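Local coordinates for protein glucose-6-phosphate isomerase (Chlamydia trachomatis D/UW-3/CX, PDB 6OTU) that catalyses the reversible isomerisation of glucose-6-phosphate to fructose-6-phosphate, working as a two-chain assembly that binds glucose-6-phosphate in the crystal, at residues A[12-17]-A[72-77]; A[320-325]-A[485-490]; A[79-84]-A[310-315]; A[85-90]-A[476-481]. All blocks are in the same frame, centred on the assembly; numbering follows the deposited sequence.

Contact 1. Residues A[12-17]-A[72-77]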
loop_
_atom_site.group_PDB
_atom_site.type_symbol
_atom_site.label_atom_id
_atom_site.label_comp_id
_atom_site.label_asym_id
_atom_site.label_seq_id
_atom_site.Cartn_x
_atom_site.Cartn_y
_atom_site.Cartn_z
ATOM N N LYS A 12 25.275 24.409 12.112
ATOM C CA LYS A 12 24.079 24.687 12.906
ATOM C C LYS A 12 23.045 23.585 12.696
ATOM O O LYS A 12 22.618 23.339 11.565
ATOM C CB LYS A 12 23.484 26.057 12.545
ATOM N N GLY A 13 22.652 22.921 13.788
ATOM C CA GLY A 13 21.698 21.833 13.705
ATOM C C GLY A 13 20.306 22.307 13.308
ATOM O O GLY A 13 19.989 23.499 13.290
ATOM N N PHE A 14 19.450 21.327 13.005
ATOM C CA PHE A 14 18.146 21.599 12.404
ATOM C C PHE A 14 17.375 22.673 13.177
ATOM O O PHE A 14 17.019 23.719 12.622
ATOM C CB PHE A 14 17.352 20.290 12.317
ATOM C CG PHE A 14 15.926 20.465 11.863
ATOM C CD1 PHE A 14 15.635 21.119 10.671
ATOM C CD2 PHE A 14 14.874 19.959 12.622
ATOM C CE1 PHE A 14 14.323 21.269 10.242
ATOM C CE2 PHE A 14 13.559 20.095 12.199
ATOM C CZ PHE A 14 13.278 20.751 11.008
ATOM N N LEU A 15 17.145 22.448 14.474
ATOM C CA LEU A 15 16.332 23.351 15.290
ATOM C C LEU A 15 17.017 24.676 15.603
ATOM O O LEU A 15 16.334 25.611 16.045
ATOM C CB LEU A 15 15.943 22.679 16.609
ATOM C CG LEU A 15 15.071 21.428 16.513
ATOM C CD1 LEU A 15 14.851 20.805 17.882
ATOM C CD2 LEU A 15 13.736 21.744 15.833
ATOM N N ASP A 16 18.332 24.783 15.390
ATOM C CA ASP A 16 19.080 25.986 15.737
ATOM C C ASP A 16 19.218 26.971 14.587
ATOM O O ASP A 16 19.730 28.070 14.801
ATOM C CB ASP A 16 20.488 25.631 16.228
ATOM C CG ASP A 16 20.475 24.726 17.435
ATOM O OD1 ASP A 16 19.599 24.908 18.311
ATOM O OD2 ASP A 16 21.349 23.835 17.497
ATOM N N CYS A 17 18.800 26.601 13.378
ATOM C CA CYS A 17 18.838 27.528 12.251
ATOM C C CYS A 17 17.820 28.655 12.401
ATOM O O CYS A 17 16.640 28.408 12.660
ATOM C CB CYS A 17 18.615 26.790 10.936
ATOM S SG CYS A 17 19.699 25.375 10.662
ATOM N N GLN A 72 13.868 28.537 1.630
ATOM C CA GLN A 72 15.109 28.680 0.870
ATOM C C GLN A 72 16.290 28.978 1.791
ATOM O O GLN A 72 17.388 28.436 1.600
ATOM C CB GLN A 72 14.974 29.784 -0.185
ATOM C CG GLN A 72 16.327 30.287 -0.717
ATOM C CD GLN A 72 16.999 29.293 -1.649
ATOM O OE1 GLN A 72 16.328 28.579 -2.392
ATOM N NE2 GLN A 72 18.330 29.247 -1.619
ATOM N N GLY A 73 16.085 29.856 2.783
ATOM C CA GLY A 73 17.118 30.099 3.780
ATOM C C GLY A 73 17.496 28.846 4.547
ATOM O O GLY A 73 18.664 28.638 4.872
ATOM N N LEU A 74 16.517 27.979 4.820
ATOM C CA LEU A 74 16.811 26.741 5.532
ATOM C C LEU A 74 17.753 25.844 4.729
ATOM O O LEU A 74 18.665 25.239 5.301
ATOM C CB LEU A 74 15.508 26.006 5.887
ATOM C CG LEU A 74 15.671 24.732 6.724
ATOM C CD1 LEU A 74 16.534 25.025 7.945
ATOM C CD2 LEU A 74 14.319 24.143 7.147
ATOM N N THR A 75 17.570 25.764 3.397
ATOM C CA THR A 75 18.474 24.947 2.582
ATOM C C THR A 75 19.893 25.481 2.636
ATOM O O THR A 75 20.857 24.706 2.575
ATOM C CB THR A 75 18.022 24.879 1.120
ATOM O OG1 THR A 75 18.366 26.097 0.446
ATOM C CG2 THR A 75 16.526 24.612 1.012
ATOM N N GLU A 76 20.035 26.795 2.781
ATOM C CA GLU A 76 21.352 27.411 2.848
ATOM C C GLU A 76 22.006 27.184 4.203
ATOM O O GLU A 76 23.150 26.733 4.274
ATOM C CB GLU A 76 21.234 28.902 2.563
ATOM C CG GLU A 76 20.620 29.190 1.227
ATOM C CD GLU A 76 20.605 30.666 0.936
ATOM O OE1 GLU A 76 21.236 31.418 1.708
ATOM O OE2 GLU A 76 19.957 31.076 -0.042
ATOM N N GLU A 77 21.281 27.481 5.287
ATOM C CA GLU A 77 21.840 27.330 6.628
ATOM C C GLU A 77 22.231 25.884 6.917
ATOM O O GLU A 77 23.214 25.632 7.617
ATOM C CB GLU A 77 20.836 27.839 7.664
ATOM C CG GLU A 77 20.609 29.330 7.601
ATOM C CD GLU A 77 19.281 29.758 8.205
ATOM O OE1 GLU A 77 18.997 29.412 9.365
ATOM O OE2 GLU A 77 18.523 30.459 7.512
#
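Glu77, on the last turn of helix 65-77, reaches across to Cys17, the residue at the N-cap position of helix 18-26. Its CB packs against the sulfur, 4.0 Å from Cys17 SG. CG stands anti to the carbonyl carbon (chi1 -67°) and the chain then runs extended, which carries the carboxylate past the sulfur to the backbone of the N-cap residue. There CD lies 4.1 Å from Cys17 CB, and OE1 comes to 3.1 Å from Cys17 CB and 3.3 Å from Cys17 C. The same OE1 accepts a hydrogen bond from the backbone N of Ser19, in the first turn of helix 18-26, which is consistent with these close approaches.

Beside this polar end the contact is apolar. Cys17 CB also meets Leu74 CD1 at 4.0 Å, one turn back on helix 65-77. The other methyl of Leu74, CD2, touches the edge of the Phe14 ring, 4.2 Å from CE1 and near the ring plane. The Phe14 ring also meets Trp487 edge-to-face and packs against Phe370.

No hydrogen bond joins the two segments directly. Phe14 and Cys17, at the start of the 3-10 turn and just after it, pack on Leu74, while the carboxylate of Glu77 grips a backbone N-H at the start of helix 18-26, where its negative charge would probably be favoured by the helix dipole.

Contact 2. Residues A[320-325]-A[485-490]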
loop_
_atom_site.group_PDB
_atom_site.type_symbol
_atom_site.label_atom_id
_atom_site.label_comp_id
_atom_site.label_asym_id
_atom_site.label_seq_id
_atom_site.Cartn_x
_atom_site.Cartn_y
_atom_site.Cartn_z
ATOM N N LEU A 320 9.130 21.391 0.925
ATOM C CA LEU A 320 7.680 21.352 1.131
ATOM C C LEU A 320 7.281 20.188 2.041
ATOM O O LEU A 320 6.359 20.311 2.857
ATOM C CB LEU A 320 6.969 21.249 -0.218
ATOM C CG LEU A 320 7.032 22.492 -1.119
ATOM C CD1 LEU A 320 6.579 22.170 -2.530
ATOM C CD2 LEU A 320 6.198 23.631 -0.522
ATOM N N GLY A 321 7.964 19.049 1.924
ATOM C CA GLY A 321 7.689 17.951 2.849
ATOM C C GLY A 321 8.059 18.299 4.279
ATOM O O GLY A 321 7.324 17.981 5.216
ATOM N N VAL A 322 9.202 18.972 4.460
ATOM C CA VAL A 322 9.641 19.414 5.784
ATOM C C VAL A 322 8.647 20.414 6.363
ATOM O O VAL A 322 8.325 20.372 7.558
ATOM C CB VAL A 322 11.063 20.010 5.694
ATOM C CG1 VAL A 322 11.388 20.862 6.912
ATOM C CG2 VAL A 322 12.105 18.921 5.466
ATOM N N TRP A 323 8.138 21.322 5.518
ATOM C CA TRP A 323 7.070 22.237 5.934
ATOM C C TRP A 323 5.861 21.469 6.445
ATOM O O TRP A 323 5.378 21.718 7.553
ATOM C CB TRP A 323 6.680 23.150 4.772
ATOM C CG TRP A 323 5.473 24.028 4.994
ATOM C CD1 TRP A 323 4.248 23.907 4.390
ATOM C CD2 TRP A 323 5.389 25.204 5.828
ATOM N NE1 TRP A 323 3.411 24.909 4.809
ATOM C CE2 TRP A 323 4.079 25.718 5.693
ATOM C CE3 TRP A 323 6.287 25.856 6.688
ATOM C CZ2 TRP A 323 3.638 26.851 6.390
ATOM C CZ3 TRP A 323 5.846 26.991 7.383
ATOM C CH2 TRP A 323 4.534 27.474 7.223
ATOM N N ASN A 324 5.381 20.503 5.667
ATOM C CA ASN A 324 4.219 19.734 6.097
ATOM C C ASN A 324 4.528 18.890 7.331
ATOM O O ASN A 324 3.730 18.842 8.272
ATOM C CB ASN A 324 3.735 18.848 4.948
ATOM C CG ASN A 324 2.914 19.618 3.916
ATOM O OD1 ASN A 324 2.231 20.591 4.240
ATOM N ND2 ASN A 324 2.981 19.180 2.666
ATOM N N ARG A 325 5.683 18.230 7.357
ATOM C CA ARG A 325 5.950 17.262 8.421
ATOM C C ARG A 325 6.291 17.949 9.741
ATOM O O ARG A 325 5.627 17.719 10.756
ATOM C CB ARG A 325 7.079 16.313 8.001
ATOM C CG ARG A 325 7.603 15.388 9.106
ATOM C CD ARG A 325 6.552 14.409 9.624
ATOM N NE ARG A 325 7.197 13.202 10.121
ATOM C CZ ARG A 325 6.859 12.530 11.223
ATOM N NH1 ARG A 325 5.866 12.940 12.000
ATOM N NH2 ARG A 325 7.534 11.437 11.551
ATOM N N PHE A 485 19.535 15.275 4.846
ATOM C CA PHE A 485 20.573 16.297 5.019
ATOM C C PHE A 485 20.066 17.449 5.869
ATOM O O PHE A 485 20.818 18.032 6.665
ATOM C CB PHE A 485 21.035 16.846 3.664
ATOM C CG PHE A 485 21.747 15.849 2.803
ATOM C CD1 PHE A 485 22.508 14.843 3.365
ATOM C CD2 PHE A 485 21.667 15.934 1.419
ATOM C CE1 PHE A 485 23.170 13.932 2.571
ATOM C CE2 PHE A 485 22.324 15.023 0.616
ATOM C CZ PHE A 485 23.081 14.018 1.192
ATOM N N CYS A 486 18.789 17.786 5.705
ATOM C CA CYS A 486 18.194 18.879 6.458
ATOM C C CYS A 486 18.002 18.481 7.925
ATOM O O CYS A 486 18.426 19.209 8.833
ATOM C CB CYS A 486 16.871 19.280 5.810
ATOM S SG CYS A 486 16.090 20.709 6.550
ATOM N N TRP A 487 17.384 17.316 8.168
ATOM C CA TRP A 487 17.268 16.778 9.524
ATOM C C TRP A 487 18.625 16.512 10.177
ATOM O O TRP A 487 18.726 16.530 11.410
ATOM C CB TRP A 487 16.438 15.496 9.498
ATOM C CG TRP A 487 15.001 15.782 9.224
ATOM C CD1 TRP A 487 14.297 16.872 9.651
ATOM C CD2 TRP A 487 14.098 15.005 8.435
ATOM N NE1 TRP A 487 13.010 16.815 9.193
ATOM C CE2 TRP A 487 12.855 15.681 8.443
ATOM C CE3 TRP A 487 14.208 13.793 7.738
ATOM C CZ2 TRP A 487 11.727 15.188 7.780
ATOM C CZ3 TRP A 487 13.099 13.307 7.077
ATOM C CH2 TRP A 487 11.869 14.004 7.100
ATOM N N GLY A 488 19.673 16.272 9.386
ATOM C CA GLY A 488 20.963 15.927 9.953
ATOM C C GLY A 488 21.080 14.495 10.436
ATOM O O GLY A 488 21.845 14.224 11.363
ATOM N N ILE A 489 20.345 13.572 9.828
ATOM C CA ILE A 489 20.378 12.174 10.201
ATOM C C ILE A 489 21.176 11.414 9.150
ATOM O O ILE A 489 21.539 11.952 8.109
ATOM C CB ILE A 489 18.948 11.590 10.346
ATOM C CG1 ILE A 489 18.221 11.698 9.000
ATOM C CG2 ILE A 489 18.194 12.321 11.425
ATOM C CD1 ILE A 489 16.868 11.004 8.934
ATOM N N ASN A 490 21.459 10.139 9.420
ATOM C CA ASN A 490 22.136 9.287 8.442
ATOM C C ASN A 490 21.070 8.540 7.648
ATOM O O ASN A 490 20.475 7.565 8.127
ATOM C CB ASN A 490 23.125 8.337 9.111
ATOM C CG ASN A 490 23.819 7.402 8.106
ATOM O OD1 ASN A 490 23.683 7.569 6.893
ATOM N ND2 ASN A 490 24.558 6.402 8.619
#
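Two helices of the phosphoglucose isomerase fold, 313-327 and 466-487, approach each other here through the indole of Trp487, the last residue of the second helix before Gly488 leaves helical geometry with positive phi. Val322 and Arg325, three residues apart on helix 313-327, both direct their CB toward that helix end. Trp487 CG lies anti to its own carbonyl carbon (chi1 -71°), an orientation that brings the NE1 and CZ2 side of the indole to helix 313-327. Val322 CG2 rests 4.4 Å from Trp487 NE1 and equally far from CZ2, while the aliphatic part of Arg325 touches the benzo ring, its CG 4.3 Å from Trp487 CZ2. Both carbons meet the indole obliquely. The contact is buried and no hydrogen bond crosses between the segments.

The polar ends are held by other partners. Trp487 NE1 donates to Asn326 OD1, on the residue following Arg325, so the indole is tied to the same helix its carbons pack on. The guanidinium of Arg325 bonds the carbonyl oxygens of Thr372 and Ser373 and forms a salt bridge with Asp397 of the second subunit, linking this packing to the dimer interface.

Phe370 is an aromatic neighbour of the indole. Helix 345-357, which carries Glu355, the probable proton donor, touches Trp487 through Asn357, and Leu74 of helix 65-77 and Leu80 of helix 80-89 pack on neighbouring Cys486.

Contact 3. Residues A[79-84]-A[310-315]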
loop_
_atom_site.group_PDB
_atom_site.type_symbol
_atom_site.label_atom_id
_atom_site.label_comp_id
_atom_site.label_asym_id
_atom_site.label_seq_id
_atom_site.Cartn_x
_atom_site.Cartn_y
_atom_site.Cartn_z
ATOM N N GLU A 79 23.041 23.825 4.426
ATOM C CA GLU A 79 24.030 23.476 3.400
ATOM C C GLU A 79 23.641 22.204 2.645
ATOM O O GLU A 79 24.444 21.287 2.461
ATOM C CB GLU A 79 25.420 23.350 4.017
ATOM C CG GLU A 79 25.837 24.577 4.815
ATOM C CD GLU A 79 27.348 24.777 4.835
ATOM O OE1 GLU A 79 27.896 25.297 3.834
ATOM O OE2 GLU A 79 27.991 24.414 5.846
ATOM N N LEU A 80 22.390 22.173 2.187
ATOM C CA LEU A 80 21.864 20.992 1.510
ATOM C C LEU A 80 22.557 20.756 0.169
ATOM O O LEU A 80 22.852 19.612 -0.189
ATOM C CB LEU A 80 20.348 21.138 1.326
ATOM C CG LEU A 80 19.522 21.291 2.616
ATOM C CD1 LEU A 80 18.040 21.103 2.349
ATOM C CD2 LEU A 80 19.982 20.333 3.696
ATOM N N ILE A 81 22.815 21.817 -0.594
ATOM C CA ILE A 81 23.488 21.652 -1.881
ATOM C C ILE A 81 24.919 21.138 -1.691
ATOM O O ILE A 81 25.390 20.276 -2.446
ATOM C CB ILE A 81 23.463 22.978 -2.675
ATOM C CG1 ILE A 81 22.023 23.339 -3.083
ATOM C CG2 ILE A 81 24.407 22.902 -3.885
ATOM C CD1 ILE A 81 21.379 22.385 -4.087
ATOM N N LYS A 82 25.640 21.668 -0.694
ATOM C CA LYS A 82 27.001 21.201 -0.455
ATOM C C LYS A 82 27.001 19.729 -0.065
ATOM O O LYS A 82 27.857 18.960 -0.512
ATOM C CB LYS A 82 27.687 22.047 0.619
ATOM N N GLN A 83 26.022 19.307 0.735
ATOM C CA GLN A 83 25.962 17.899 1.110
ATOM C C GLN A 83 25.622 17.017 -0.090
ATOM O O GLN A 83 26.137 15.901 -0.207
ATOM C CB GLN A 83 24.952 17.701 2.244
ATOM C CG GLN A 83 25.346 18.398 3.561
ATOM C CD GLN A 83 24.394 18.038 4.698
ATOM O OE1 GLN A 83 24.309 16.875 5.104
ATOM N NE2 GLN A 83 23.658 19.032 5.201
ATOM N N MET A 84 24.763 17.497 -0.996
ATOM C CA MET A 84 24.457 16.726 -2.199
ATOM C C MET A 84 25.701 16.547 -3.060
ATOM O O MET A 84 25.971 15.445 -3.552
ATOM C CB MET A 84 23.339 17.402 -2.996
ATOM C CG MET A 84 22.953 16.712 -4.310
ATOM S SD MET A 84 22.448 14.964 -4.167
ATOM C CE MET A 84 20.833 15.028 -3.346
ATOM N N ARG A 310 13.480 27.042 -5.400
ATOM C CA ARG A 310 12.354 27.179 -6.314
ATOM C C ARG A 310 12.683 26.704 -7.726
ATOM O O ARG A 310 11.760 26.429 -8.503
ATOM C CB ARG A 310 11.853 28.630 -6.327
ATOM C CG ARG A 310 10.857 28.941 -5.174
ATOM C CD ARG A 310 10.251 30.355 -5.232
ATOM N NE ARG A 310 9.082 30.456 -6.115
ATOM C CZ ARG A 310 9.146 30.767 -7.410
ATOM N NH1 ARG A 310 10.320 31.010 -7.984
ATOM N NH2 ARG A 310 8.041 30.836 -8.140
ATOM N N GLU A 311 13.963 26.568 -8.078
ATOM C CA GLU A 311 14.337 26.071 -9.399
ATOM C C GLU A 311 14.842 24.622 -9.387
ATOM O O GLU A 311 15.471 24.201 -10.362
ATOM C CB GLU A 311 15.391 26.980 -10.022
ATOM C CG GLU A 311 14.900 28.380 -10.288
ATOM C CD GLU A 311 16.030 29.330 -10.658
ATOM O OE1 GLU A 311 17.178 28.860 -10.875
ATOM O OE2 GLU A 311 15.763 30.551 -10.732
ATOM N N ASN A 312 14.540 23.844 -8.337
ATOM C CA ASN A 312 15.155 22.534 -8.092
ATOM C C ASN A 312 14.062 21.559 -7.637
ATOM O O ASN A 312 13.529 21.692 -6.531
ATOM C CB ASN A 312 16.272 22.670 -7.039
ATOM C CG ASN A 312 17.024 21.357 -6.759
ATOM O OD1 ASN A 312 16.431 20.276 -6.744
ATOM N ND2 ASN A 312 18.330 21.465 -6.464
ATOM N N LEU A 313 13.730 20.573 -8.483
ATOM C CA LEU A 313 12.589 19.704 -8.190
ATOM C C LEU A 313 12.768 18.919 -6.892
ATOM O O LEU A 313 11.958 19.103 -5.968
ATOM C CB LEU A 313 12.308 18.810 -9.404
ATOM C CG LEU A 313 11.790 19.549 -10.650
ATOM C CD1 LEU A 313 11.955 18.705 -11.878
ATOM C CD2 LEU A 313 10.322 19.974 -10.476
ATOM N N PRO A 314 13.805 18.085 -6.720
ATOM C CA PRO A 314 13.897 17.327 -5.464
ATOM C C PRO A 314 14.116 18.195 -4.233
ATOM O O PRO A 314 13.623 17.845 -3.153
ATOM C CB PRO A 314 15.070 16.370 -5.714
ATOM C CG PRO A 314 15.878 17.012 -6.754
ATOM C CD PRO A 314 14.930 17.770 -7.623
ATOM N N LEU A 315 14.794 19.333 -4.368
ATOM C CA LEU A 315 15.007 20.210 -3.224
ATOM C C LEU A 315 13.712 20.893 -2.794
ATOM O O LEU A 315 13.448 21.032 -1.596
ATOM C CB LEU A 315 16.076 21.257 -3.555
ATOM C CG LEU A 315 16.481 22.103 -2.346
ATOM C CD1 LEU A 315 16.893 21.179 -1.200
ATOM C CD2 LEU A 315 17.602 23.070 -2.700
#
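Apolar contacts between branched side chains join Leu80 and Ile81, in the first turn of helix 80-89, to Leu315, in the first turn of helix 313-327. Leu80 CD1 and Leu315 CD1 are the closest pair at 3.7 Å, methyl against methyl. The other methyl of Leu315, CD2, lies 4.1 Å from Ile81 CD1, the two side chains crossing at about a right angle. With CG anti to the backbone N (chi1 -173°), Leu315 spreads its fork toward helix 80-89, one prong for each of the two consecutive residues. Leu80 and Leu315 are both buried.

One contact is of mixed character: Ile81 CD1 also meets the amide of Asn312, 4.0 Å from ND2, the two side chains coming from opposite directions. That nitrogen has its hydrogen-bonding partners elsewhere, in the carbonyl oxygens of Ala304 and Thr306, which tie the helix start to the chain just before it.

No hydrogen bond crosses between the segments; the cap lies within 310-315. Asn312 occupies the N-cap position of helix 313-327, and its OD1 accepts from Leu315 N at 3.0 Å with an N-H...O angle of 162°, the donor sitting well above the carbonyl plane. The same amide thus holds the first turn that presents Leu315. On the other segment, Glu79 closes helix 65-77 in a Schellman motif with positive phi and is also the N-cap residue of helix 80-89, so one residue ends a helix and begins the next.

Together these features describe packing between two helix starts, one with an asparagine N-cap and the other following directly on a Schellman C-cap.

Contact 4. Residues A[85-90]-A[476-481]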
loop_
_atom_site.group_PDB
_atom_site.type_symbol
_atom_site.label_atom_id
_atom_site.label_comp_id
_atom_site.label_asym_id
_atom_site.label_seq_id
_atom_site.Cartn_x
_atom_site.Cartn_y
_atom_site.Cartn_z
ATOM N N GLU A 85 26.481 17.616 -3.237
ATOM C CA GLU A 85 27.744 17.489 -3.954
ATOM C C GLU A 85 28.636 16.459 -3.287
ATOM O O GLU A 85 29.129 15.530 -3.939
ATOM C CB GLU A 85 28.469 18.828 -4.006
ATOM C CG GLU A 85 27.910 19.818 -4.966
ATOM C CD GLU A 85 28.806 21.030 -5.079
ATOM O OE1 GLU A 85 29.997 20.847 -5.435
ATOM O OE2 GLU A 85 28.325 22.154 -4.792
ATOM N N CYS A 86 28.851 16.618 -1.977
ATOM C CA CYS A 86 29.702 15.705 -1.222
ATOM C C CYS A 86 29.280 14.259 -1.451
ATOM O O CYS A 86 30.117 13.397 -1.743
ATOM C CB CYS A 86 29.666 16.076 0.270
ATOM S SG CYS A 86 30.869 17.412 0.716
ATOM N N MET A 87 27.970 13.990 -1.367
ATOM C CA MET A 87 27.451 12.649 -1.632
ATOM C C MET A 87 27.824 12.191 -3.036
ATOM O O MET A 87 28.394 11.101 -3.222
ATOM C CB MET A 87 25.930 12.636 -1.452
ATOM C CG MET A 87 25.309 11.255 -1.494
ATOM S SD MET A 87 23.489 11.231 -1.569
ATOM C CE MET A 87 23.213 11.543 -3.324
ATOM N N GLN A 88 27.531 13.031 -4.041
ATOM C CA GLN A 88 27.769 12.631 -5.424
ATOM C C GLN A 88 29.255 12.551 -5.753
ATOM O O GLN A 88 29.644 11.806 -6.662
ATOM C CB GLN A 88 27.073 13.598 -6.383
ATOM C CG GLN A 88 25.541 13.524 -6.363
ATOM C CD GLN A 88 24.923 14.297 -7.517
ATOM O OE1 GLN A 88 25.430 14.270 -8.644
ATOM N NE2 GLN A 88 23.842 15.005 -7.238
ATOM N N GLN A 89 30.098 13.314 -5.055
ATOM C CA GLN A 89 31.519 13.314 -5.368
ATOM C C GLN A 89 32.254 12.174 -4.672
ATOM O O GLN A 89 33.407 11.890 -5.024
ATOM C CB GLN A 89 32.161 14.663 -4.987
ATOM C CG GLN A 89 31.706 15.882 -5.805
ATOM C CD GLN A 89 32.339 15.965 -7.201
ATOM O OE1 GLN A 89 33.525 15.653 -7.389
ATOM N NE2 GLN A 89 31.549 16.409 -8.183
ATOM N N GLY A 90 31.615 11.531 -3.696
ATOM C CA GLY A 90 32.155 10.364 -3.043
ATOM C C GLY A 90 32.529 10.505 -1.577
ATOM O O GLY A 90 33.200 9.609 -1.050
ATOM N N TYR A 476 12.918 11.113 -6.371
ATOM C CA TYR A 476 12.553 10.749 -5.010
ATOM C C TYR A 476 13.780 10.355 -4.202
ATOM O O TYR A 476 13.852 10.647 -3.002
ATOM C CB TYR A 476 11.507 9.628 -5.026
ATOM C CG TYR A 476 10.093 10.166 -5.057
ATOM C CD1 TYR A 476 9.519 10.693 -3.908
ATOM C CD2 TYR A 476 9.345 10.196 -6.245
ATOM C CE1 TYR A 476 8.234 11.211 -3.923
ATOM C CE2 TYR A 476 8.060 10.720 -6.273
ATOM C CZ TYR A 476 7.507 11.223 -5.102
ATOM O OH TYR A 476 6.225 11.738 -5.070
ATOM N N GLU A 477 14.759 9.705 -4.837
ATOM C CA GLU A 477 16.016 9.422 -4.145
ATOM C C GLU A 477 16.612 10.706 -3.583
ATOM O O GLU A 477 17.011 10.756 -2.419
ATOM C CB GLU A 477 17.012 8.724 -5.080
ATOM C CG GLU A 477 16.570 7.318 -5.481
ATOM C CD GLU A 477 17.577 6.589 -6.354
ATOM O OE1 GLU A 477 18.541 7.232 -6.852
ATOM O OE2 GLU A 477 17.415 5.357 -6.526
ATOM N N HIS A 478 16.626 11.776 -4.380
ATOM C CA HIS A 478 17.219 13.022 -3.905
ATOM C C HIS A 478 16.305 13.789 -2.954
ATOM O O HIS A 478 16.806 14.433 -2.021
ATOM C CB HIS A 478 17.626 13.876 -5.101
ATOM C CG HIS A 478 18.703 13.227 -5.899
ATOM N ND1 HIS A 478 19.713 12.508 -5.298
ATOM C CD2 HIS A 478 18.898 13.116 -7.231
ATOM C CE1 HIS A 478 20.507 12.012 -6.229
ATOM N NE2 HIS A 478 20.037 12.370 -7.410
ATOM N N LYS A 479 14.984 13.729 -3.160
ATOM C CA LYS A 479 14.055 14.270 -2.172
ATOM C C LYS A 479 14.368 13.739 -0.779
ATOM O O LYS A 479 14.505 14.509 0.175
ATOM C CB LYS A 479 12.605 13.931 -2.533
ATOM C CG LYS A 479 11.655 14.330 -1.409
ATOM C CD LYS A 479 10.263 13.775 -1.567
ATOM C CE LYS A 479 9.331 14.441 -0.569
ATOM N NZ LYS A 479 8.062 13.695 -0.456
ATOM N N PHE A 480 14.480 12.417 -0.647
ATOM C CA PHE A 480 14.695 11.831 0.672
ATOM C C PHE A 480 16.085 12.165 1.201
ATOM O O PHE A 480 16.254 12.420 2.401
ATOM C CB PHE A 480 14.465 10.320 0.603
ATOM C CG PHE A 480 13.064 9.949 0.177
ATOM C CD1 PHE A 480 11.965 10.589 0.729
ATOM C CD2 PHE A 480 12.845 8.970 -0.776
ATOM C CE1 PHE A 480 10.664 10.257 0.332
ATOM C CE2 PHE A 480 11.544 8.631 -1.173
ATOM C CZ PHE A 480 10.464 9.270 -0.621
ATOM N N ALA A 481 17.086 12.193 0.313
ATOM C CA ALA A 481 18.432 12.604 0.708
ATOM C C ALA A 481 18.447 14.040 1.217
ATOM O O ALA A 481 19.096 14.345 2.225
ATOM C CB ALA A 481 19.401 12.448 -0.473
#
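This is a sparse, buried helix-to-helix contact in which one methionine spans from helix 80-89 to the middle of the long helix 466-487. Of residues 85-90, Met87 makes the close contacts, and they fall on His478 and Ala481, one turn apart on the other helix. The nearest CA atoms, those of Met87 and Ala481, are 9.3 Å apart, and the long side chain bridges the gap between the backbones. Three residues on, Gly90 closes helix 80-89 with a Schellman motif.

Met87 starts with CG anti to the backbone N (chi1 -171°), stays extended through chi2, and bends only at chi3 (80°). The extended part carries the sulfur across, SD lying 4.4 Å from Ala481 CB, and the final bend turns CE toward the imidazole. CE reaches the ring at its edge, near the ring plane, 4.0 Å from His478 CE1 and 4.1 Å from ND1. The methyl therefore abuts the rim of the imidazole, and the sulfur packs on the small side chain of Ala481.

No hydrogen bond passes between the segments. His478 has its polar anchor outside them, NE2 bonding to Asp301 OD1, which would help set the rotation of the ring whose CE1-ND1 edge meets Met87. Gln88, the next residue of helix 80-89, bonds through NE2 to the carbonyl oxygen of the same Asp301.

Helix 466-487 thus lies among several others. Met84 of helix 80-89 also packs on His478 and Ala481, Pro314 of helix 313-327 touches His478, and helix 345-357 meets Tyr476 and Phe480.

How the contacts relate
All four contacts are buried, but contact 1 lies farthest out, about 26 Å from the chain centre to its own, and contact 4 lies nearest the chain centre, its own centre about 13 Å away. Helix 466-487 serves contacts 2 and 4, helix 313-327 contacts 2 and 3, and helix 80-89 contacts 3 and 4. Helix 65-77 of contact 1 leads straight into helix 80-89, and Leu74 CD2 packs on Cys486 SG of contact 2 at 3.9 Å. Contact 3 is methyl packing at helix starts, contact 4 rests on one thioether, contact 2 on an indole beside an arginine that reaches the second subunit, and contact 1 adds a carboxylate at a helix N-terminus.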